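Local atomic coordinates of CRISPR-associated endonuclease Cas9 (Campylobacter jejuni subsp. jejuni serotype O:2, PDB entry 5X2H), a protein that uses a guide RNA to recognise complementary foreign DNA and cuts its two strands with separate RuvC-like and HNH nuclease domains in bacterial adaptive immunity. Residues 251-255 / 401-406; 262-267 / 358-363. All blocks are in the same frame, centred on the assembly; numbering follows the deposited sequence.

Contact 1 of 2, residues 251-255 / 401-406; sequences NCSFF and NISFKA. With nucleotides of chain B.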
loop_
_atom_site.group_PDB
_atom_site.type_symbol
_atom_site.label_atom_id
_atom_site.label_comp_id
_atom_site.label_asym_id
_atom_site.label_seq_id
_atom_site.Cartn_x
_atom_site.Cartn_y
_atom_site.Cartn_z
ATOM N N ASN A 251 15.935 -8.640 -10.091
ATOM C CA ASN A 251 17.166 -9.386 -10.311
ATOM C C ASN A 251 17.150 -10.075 -11.671
ATOM O O ASN A 251 16.113 -10.206 -12.325
ATOM C CB ASN A 251 17.382 -10.420 -9.200
ATOM C CG ASN A 251 17.635 -9.782 -7.852
ATOM O OD1 ASN A 251 18.189 -8.685 -7.765
ATOM N ND2 ASN A 251 17.230 -10.468 -6.789
ATOM N N CYS A 252 18.333 -10.529 -12.078
ATOM C CA CYS A 252 18.507 -11.168 -13.373
ATOM C C CYS A 252 17.869 -12.555 -13.393
ATOM O O CYS A 252 17.795 -13.246 -12.374
ATOM C CB CYS A 252 19.996 -11.269 -13.705
ATOM S SG CYS A 252 20.404 -12.183 -15.206
ATOM N N SER A 253 17.405 -12.957 -14.580
ATOM C CA SER A 253 16.795 -14.275 -14.734
ATOM C C SER A 253 17.816 -15.387 -14.537
ATOM O O SER A 253 17.490 -16.446 -13.987
ATOM C CB SER A 253 16.144 -14.399 -16.111
ATOM O OG SER A 253 15.173 -13.393 -16.309
ATOM N N PHE A 254 19.051 -15.169 -14.989
ATOM C CA PHE A 254 20.111 -16.169 -14.887
ATOM C C PHE A 254 20.862 -16.063 -13.564
ATOM O O PHE A 254 20.955 -17.039 -12.813
ATOM C CB PHE A 254 21.088 -16.022 -16.058
ATOM C CG PHE A 254 20.457 -16.213 -17.407
ATOM C CD1 PHE A 254 20.061 -17.471 -17.826
ATOM C CD2 PHE A 254 20.280 -15.138 -18.263
ATOM C CE1 PHE A 254 19.486 -17.653 -19.071
ATOM C CE2 PHE A 254 19.707 -15.315 -19.510
ATOM C CZ PHE A 254 19.309 -16.574 -19.913
ATOM N N PHE A 255 21.407 -14.883 -13.272
ATOM C CA PHE A 255 22.213 -14.649 -12.075
ATOM C C PHE A 255 21.348 -13.900 -11.067
ATOM O O PHE A 255 21.274 -12.671 -11.075
ATOM C CB PHE A 255 23.481 -13.882 -12.425
ATOM C CG PHE A 255 24.298 -14.528 -13.509
ATOM C CD1 PHE A 255 25.236 -15.499 -13.202
ATOM C CD2 PHE A 255 24.126 -14.168 -14.836
ATOM C CE1 PHE A 255 25.989 -16.097 -14.196
ATOM C CE2 PHE A 255 24.875 -14.762 -15.834
ATOM C CZ PHE A 255 25.807 -15.728 -15.513
ATOM N N ASN A 401 15.382 -7.437 -18.141
ATOM C CA ASN A 401 15.161 -8.544 -17.222
ATOM C C ASN A 401 16.424 -9.351 -16.948
ATOM O O ASN A 401 16.368 -10.323 -16.189
ATOM C CB ASN A 401 14.057 -9.461 -17.757
ATOM C CG ASN A 401 12.678 -8.856 -17.596
ATOM O OD1 ASN A 401 12.310 -8.416 -16.508
ATOM N ND2 ASN A 401 11.915 -8.813 -18.681
ATOM N N ILE A 402 17.559 -8.972 -17.538
ATOM C CA ILE A 402 18.825 -9.652 -17.308
ATOM C C ILE A 402 19.877 -8.629 -16.898
ATOM O O ILE A 402 19.750 -7.432 -17.159
ATOM C CB ILE A 402 19.292 -10.449 -18.545
ATOM C CG1 ILE A 402 19.387 -9.535 -19.766
ATOM C CG2 ILE A 402 18.344 -11.613 -18.815
ATOM C CD1 ILE A 402 19.681 -10.274 -21.053
ATOM N N SER A 403 20.929 -9.124 -16.253
ATOM C CA SER A 403 21.955 -8.285 -15.652
ATOM C C SER A 403 23.035 -7.905 -16.662
ATOM O O SER A 403 23.073 -8.392 -17.794
ATOM C CB SER A 403 22.596 -8.998 -14.463
ATOM O OG SER A 403 23.244 -10.191 -14.874
ATOM N N PHE A 404 23.933 -7.015 -16.222
ATOM C CA PHE A 404 25.135 -6.714 -16.994
ATOM C C PHE A 404 26.017 -7.944 -17.153
ATOM O O PHE A 404 26.668 -8.114 -18.190
ATOM C CB PHE A 404 25.930 -5.594 -16.321
ATOM C CG PHE A 404 25.446 -4.213 -16.652
ATOM C CD1 PHE A 404 24.812 -3.956 -17.856
ATOM C CD2 PHE A 404 25.636 -3.168 -15.762
ATOM C CE1 PHE A 404 24.372 -2.683 -18.162
ATOM C CE2 PHE A 404 25.197 -1.895 -16.063
ATOM C CZ PHE A 404 24.564 -1.652 -17.264
ATOM N N LYS A 405 26.059 -8.805 -16.132
ATOM C CA LYS A 405 26.887 -10.004 -16.207
ATOM C C LYS A 405 26.424 -10.920 -17.333
ATOM O O LYS A 405 27.248 -11.481 -18.064
ATOM C CB LYS A 405 26.862 -10.739 -14.866
ATOM C CG LYS A 405 27.845 -11.888 -14.769
ATOM C CD LYS A 405 27.725 -12.604 -13.433
ATOM C CE LYS A 405 28.821 -13.642 -13.273
ATOM N NZ LYS A 405 28.675 -14.422 -12.015
ATOM N N ALA A 406 25.108 -11.075 -17.494
ATOM C CA ALA A 406 24.593 -11.891 -18.587
ATOM C C ALA A 406 24.752 -11.190 -19.929
ATOM O O ALA A 406 24.970 -11.853 -20.950
ATOM C CB ALA A 406 23.126 -12.238 -18.339
ATOM P P A B 5 14.083 -8.832 -21.622
ATOM O OP1 A B 5 14.810 -7.847 -20.781
ATOM O OP2 A B 5 12.826 -9.431 -21.114
ATOM O "O5'" A B 5 13.763 -8.154 -23.025
ATOM C "C5'" A B 5 14.816 -7.807 -23.910
ATOM C "C4'" A B 5 14.307 -7.498 -25.296
ATOM O "O4'" A B 5 13.676 -8.666 -25.880
ATOM C "C3'" A B 5 13.236 -6.429 -25.391
ATOM O "O3'" A B 5 13.750 -5.117 -25.272
ATOM C "C2'" A B 5 12.602 -6.730 -26.742
ATOM O "O2'" A B 5 13.428 -6.271 -27.802
ATOM C "C1'" A B 5 12.632 -8.259 -26.744
ATOM N N9 A B 5 11.355 -8.822 -26.267
ATOM C C8 A B 5 11.072 -9.423 -25.065
ATOM N N7 A B 5 9.822 -9.807 -24.953
ATOM C C5 A B 5 9.245 -9.432 -26.159
ATOM C C6 A B 5 7.942 -9.558 -26.669
ATOM N N6 A B 5 6.935 -10.125 -26.002
ATOM N N1 A B 5 7.704 -9.075 -27.908
ATOM C C2 A B 5 8.711 -8.505 -28.581
ATOM N N3 A B 5 9.976 -8.329 -28.210
ATOM C C4 A B 5 10.180 -8.821 -26.975
ATOM P P A B 4 13.132 -13.670 -19.013
ATOM O OP1 A B 4 13.801 -12.932 -17.916
ATOM O OP2 A B 4 11.650 -13.757 -19.055
ATOM O "O5'" A B 4 13.622 -13.059 -20.402
ATOM C "C5'" A B 4 15.006 -12.954 -20.694
ATOM C "C4'" A B 4 15.259 -12.486 -22.105
ATOM O "O4'" A B 4 14.814 -13.478 -23.070
ATOM C "C3'" A B 4 14.541 -11.228 -22.547
ATOM O "O3'" A B 4 15.076 -10.038 -22.001
ATOM C "C2'" A B 4 14.646 -11.331 -24.060
ATOM O "O2'" A B 4 15.967 -11.035 -24.491
ATOM C "C1'" A B 4 14.399 -12.826 -24.259
ATOM N N9 A B 4 12.963 -13.076 -24.472
ATOM C C8 A B 4 12.017 -13.504 -23.574
ATOM N N7 A B 4 10.808 -13.588 -24.081
ATOM C C5 A B 4 10.967 -13.167 -25.395
ATOM C C6 A B 4 10.064 -13.022 -26.463
ATOM N N6 A B 4 8.762 -13.300 -26.377
ATOM N N1 A B 4 10.552 -12.580 -27.644
ATOM C C2 A B 4 11.860 -12.303 -27.734
ATOM N N3 A B 4 12.807 -12.398 -26.802
ATOM C C4 A B 4 12.288 -12.842 -25.645
HETATM O O HOH W 1 14.247 -11.320 -14.227
#

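Contact 2 of 2, residues 262-267 / 358-363; sequences PKNSPL and LNEIAK. With nucleotides of chain B.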
loop_
_atom_site.group_PDB
_atom_site.type_symbol
_atom_site.label_atom_id
_atom_site.label_comp_id
_atom_site.label_asym_id
_atom_site.label_seq_id
_atom_site.Cartn_x
_atom_site.Cartn_y
_atom_site.Cartn_z
ATOM N N PRO A 262 20.101 -1.470 -16.503
ATOM C CA PRO A 262 19.290 -0.339 -16.974
ATOM C C PRO A 262 19.161 -0.350 -18.489
ATOM O O PRO A 262 20.109 -0.669 -19.209
ATOM C CB PRO A 262 20.070 0.888 -16.484
ATOM C CG PRO A 262 21.467 0.403 -16.311
ATOM C CD PRO A 262 21.354 -1.027 -15.868
ATOM N N LYS A 263 17.968 0.010 -18.970
ATOM C CA LYS A 263 17.704 -0.042 -20.405
ATOM C C LYS A 263 18.584 0.925 -21.191
ATOM O O LYS A 263 18.932 0.640 -22.342
ATOM C CB LYS A 263 16.230 0.246 -20.685
ATOM C CG LYS A 263 15.299 -0.910 -20.365
ATOM C CD LYS A 263 13.953 -0.743 -21.048
ATOM C CE LYS A 263 13.076 -1.966 -20.833
ATOM N NZ LYS A 263 11.773 -1.850 -21.545
ATOM N N ASN A 264 18.954 2.059 -20.599
ATOM C CA ASN A 264 19.666 3.107 -21.319
ATOM C C ASN A 264 21.181 2.965 -21.240
ATOM O O ASN A 264 21.900 3.930 -21.527
ATOM C CB ASN A 264 19.236 4.484 -20.809
ATOM C CG ASN A 264 17.809 4.822 -21.193
ATOM O OD1 ASN A 264 17.552 5.320 -22.290
ATOM N ND2 ASN A 264 16.871 4.545 -20.292
ATOM N N SER A 265 21.683 1.796 -20.866
ATOM C CA SER A 265 23.119 1.579 -20.908
ATOM C C SER A 265 23.545 1.166 -22.316
ATOM O O SER A 265 22.740 0.622 -23.078
ATOM C CB SER A 265 23.527 0.505 -19.905
ATOM O OG SER A 265 22.993 -0.756 -20.265
ATOM N N PRO A 266 24.801 1.428 -22.690
ATOM C CA PRO A 266 25.260 1.012 -24.028
ATOM C C PRO A 266 25.096 -0.477 -24.283
ATOM O O PRO A 266 24.672 -0.869 -25.376
ATOM C CB PRO A 266 26.736 1.435 -24.040
ATOM C CG PRO A 266 26.821 2.540 -23.041
ATOM C CD PRO A 266 25.828 2.196 -21.963
ATOM N N LEU A 267 25.416 -1.318 -23.297
ATOM C CA LEU A 267 25.229 -2.757 -23.458
ATOM C C LEU A 267 23.770 -3.093 -23.733
ATOM O O LEU A 267 23.462 -3.886 -24.631
ATOM C CB LEU A 267 25.720 -3.492 -22.210
ATOM C CG LEU A 267 26.921 -4.423 -22.364
ATOM C CD1 LEU A 267 27.150 -5.191 -21.072
ATOM C CD2 LEU A 267 26.727 -5.374 -23.536
ATOM N N LEU A 358 31.080 3.152 -18.683
ATOM C CA LEU A 358 29.931 3.689 -19.404
ATOM C C LEU A 358 28.636 3.052 -18.918
ATOM O O LEU A 358 27.651 3.749 -18.642
ATOM C CB LEU A 358 30.110 3.472 -20.907
ATOM C CG LEU A 358 30.164 4.728 -21.779
ATOM C CD1 LEU A 358 31.228 5.686 -21.270
ATOM C CD2 LEU A 358 30.425 4.355 -23.231
ATOM N N ASN A 359 28.617 1.722 -18.806
ATOM C CA ASN A 359 27.441 1.043 -18.274
ATOM C C ASN A 359 27.211 1.396 -16.810
ATOM O O ASN A 359 26.060 1.483 -16.367
ATOM C CB ASN A 359 27.589 -0.470 -18.439
ATOM C CG ASN A 359 27.738 -0.886 -19.889
ATOM O OD1 ASN A 359 26.774 -0.866 -20.654
ATOM N ND2 ASN A 359 28.951 -1.271 -20.273
ATOM N N GLU A 360 28.287 1.607 -16.049
ATOM C CA GLU A 360 28.138 2.005 -14.654
ATOM C C GLU A 360 27.609 3.429 -14.532
ATOM O O GLU A 360 26.926 3.753 -13.553
ATOM C CB GLU A 360 29.476 1.867 -13.928
ATOM C CG GLU A 360 29.411 1.073 -12.632
ATOM C CD GLU A 360 28.707 -0.260 -12.799
ATOM O OE1 GLU A 360 27.749 -0.523 -12.042
ATOM O OE2 GLU A 360 29.104 -1.039 -13.693
ATOM N N ILE A 361 27.907 4.286 -15.511
ATOM C CA ILE A 361 27.401 5.656 -15.483
ATOM C C ILE A 361 25.895 5.670 -15.720
ATOM O O ILE A 361 25.148 6.366 -15.023
ATOM C CB ILE A 361 28.145 6.524 -16.514
ATOM C CG1 ILE A 361 29.518 6.933 -15.983
ATOM C CG2 ILE A 361 27.329 7.759 -16.871
ATOM C CD1 ILE A 361 30.402 7.573 -17.025
ATOM N N ALA A 362 25.428 4.902 -16.709
ATOM C CA ALA A 362 23.999 4.854 -16.997
ATOM C C ALA A 362 23.215 4.323 -15.803
ATOM O O ALA A 362 22.094 4.772 -15.536
ATOM C CB ALA A 362 23.740 3.998 -18.236
ATOM N N LYS A 363 23.791 3.365 -15.074
ATOM C CA LYS A 363 23.168 2.886 -13.845
ATOM C C LYS A 363 23.027 4.012 -12.827
ATOM O O LYS A 363 21.977 4.156 -12.191
ATOM C CB LYS A 363 23.992 1.738 -13.264
ATOM C CG LYS A 363 23.472 1.176 -11.953
ATOM C CD LYS A 363 24.630 0.720 -11.079
ATOM C CE LYS A 363 24.330 -0.601 -10.393
ATOM N NZ LYS A 363 23.124 -0.523 -9.531
ATOM P P U B 6 12.861 -3.975 -24.578
ATOM O OP1 U B 6 13.738 -2.804 -24.321
ATOM O OP2 U B 6 12.118 -4.592 -23.452
ATOM O "O5'" U B 6 11.822 -3.571 -25.713
ATOM C "C5'" U B 6 12.283 -3.121 -26.978
ATOM C "C4'" U B 6 11.150 -2.966 -27.960
ATOM O "O4'" U B 6 10.560 -4.261 -28.244
ATOM C "C3'" U B 6 9.976 -2.125 -27.494
ATOM O "O3'" U B 6 10.214 -0.733 -27.601
ATOM C "C2'" U B 6 8.842 -2.625 -28.377
ATOM O "O2'" U B 6 8.928 -2.060 -29.676
ATOM C "C1'" U B 6 9.174 -4.115 -28.478
ATOM N N1 U B 6 8.435 -4.917 -27.478
ATOM C C2 U B 6 7.121 -5.229 -27.768
ATOM O O2 U B 6 6.567 -4.874 -28.795
ATOM N N3 U B 6 6.480 -5.971 -26.809
ATOM C C4 U B 6 7.010 -6.425 -25.619
ATOM O O4 U B 6 6.305 -7.087 -24.858
ATOM C C5 U B 6 8.375 -6.058 -25.394
ATOM C C6 U B 6 9.025 -5.334 -26.310
#

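Contact 1 of 2, residues 251-255 / 401-406
The Phe255 ring carries Lys405 CD over one face in a CH-pi contact, while the methyl of Ala406 lies at its edge, in the ring plane, both from the serine-capped start of helix 404-415. Lys405 CD stands 3.8 Å from the ring centroid, almost on the normal. The lysine chain is extended and, with CG anti to the backbone N (chi1 -172°), crosses the aromatic side chain at about a right angle. Ala406 CB serves both phenylalanines: it lies 4.0 Å from Phe255 CE2 and also touches Phe254 CD2. The Phe254 side chain lies beside that of Ile402, pointing the same way, with Phe254 CE2 4.0 Å from Ile402 CG2. Ser403, the N-cap residue, accepts a weak bond from Ala406 N through OG. Its own backbone N donates to the sulfur of buried Cys252 (N to SG 3.3 Å). Two further N-H groups reach that sulfur from its own loop, Phe255 N at 3.5 Å and, more weakly, Phe254 N. Such a gathering of donors around one thiol would be expected to favour negative charge on it. The backbones also join where Ser253 N donates to Asn401 O, in the carbonyl plane, and a water bridges that same oxygen to Asn251 O. In this helical part of the protein the junction faces the bound RNA, and Asn401 grips one phosphate twice. The backbone N of Asn401 donates to OP1 of A5 of chain B. Its ND2 donates to OP2 of the same phosphate, 2.7 Å away, in a nearly straight bond.

Contact 2 of 2, residues 262-267 / 358-363
Ser265, at the end of a type I turn that begins at Pro262, brings its CA to 5.1 Å from the CA of Asn359, and the backbone then enters helix 266-288 against the flank of helix 355-367. The carboxamide of Asn359 carries the polar part of the contact. Its OD1 accepts from Leu267 N at 3.0 Å, with the donor in the carbonyl plane and an N-H...O angle of 161°. CG of the asparagine lies beside its own backbone N (chi1 -60°), a setting that delivers OD1 to the helix start, where it also packs on Leu267 CB and Pro266 CD. The Pro266 ring crosses Leu358 at about a right angle, CG to CB 4.0 Å. One helical turn on, Ala362 CB rests 3.7 Å from Ser265 CA, and Pro262 CG packs against Lys363 CA. From the turn, Lys263 stretches to the RNA, where NZ makes a weak bond to OP2 of U6 of chain B. Ser265 OG donates to Pro262 O at 3.1 Å and accepts from Ala268 N. Together these form a serine N-cap followed by proline, with an amide of the first helical turn bound by an asparagine from a second helix.

Overall arrangement
The two contacts lie side by side, their centres about 14 Å apart, in a largely helical region consistent with the recognition lobe of Cas9. Along the chain they are nested: 251-255 comes first, then 262-267, 358-363 and finally 401-406, so contact 2 sits inside the loop that contact 1 closes. Phe404, at the start of helix 404-415, joins them, its ring packing on Pro262, Ser265 and Asn359. A backbone hydrogen bond between Ile402 and Ala261, just before 262-267, adds a second link. Phe404 thus brings the start of helix 404-415 against the start of helix 266-288 and helix 355-367, and flanking loops meet consecutive phosphates of the guide RNA, away from the predicted RuvC-like nuclease site.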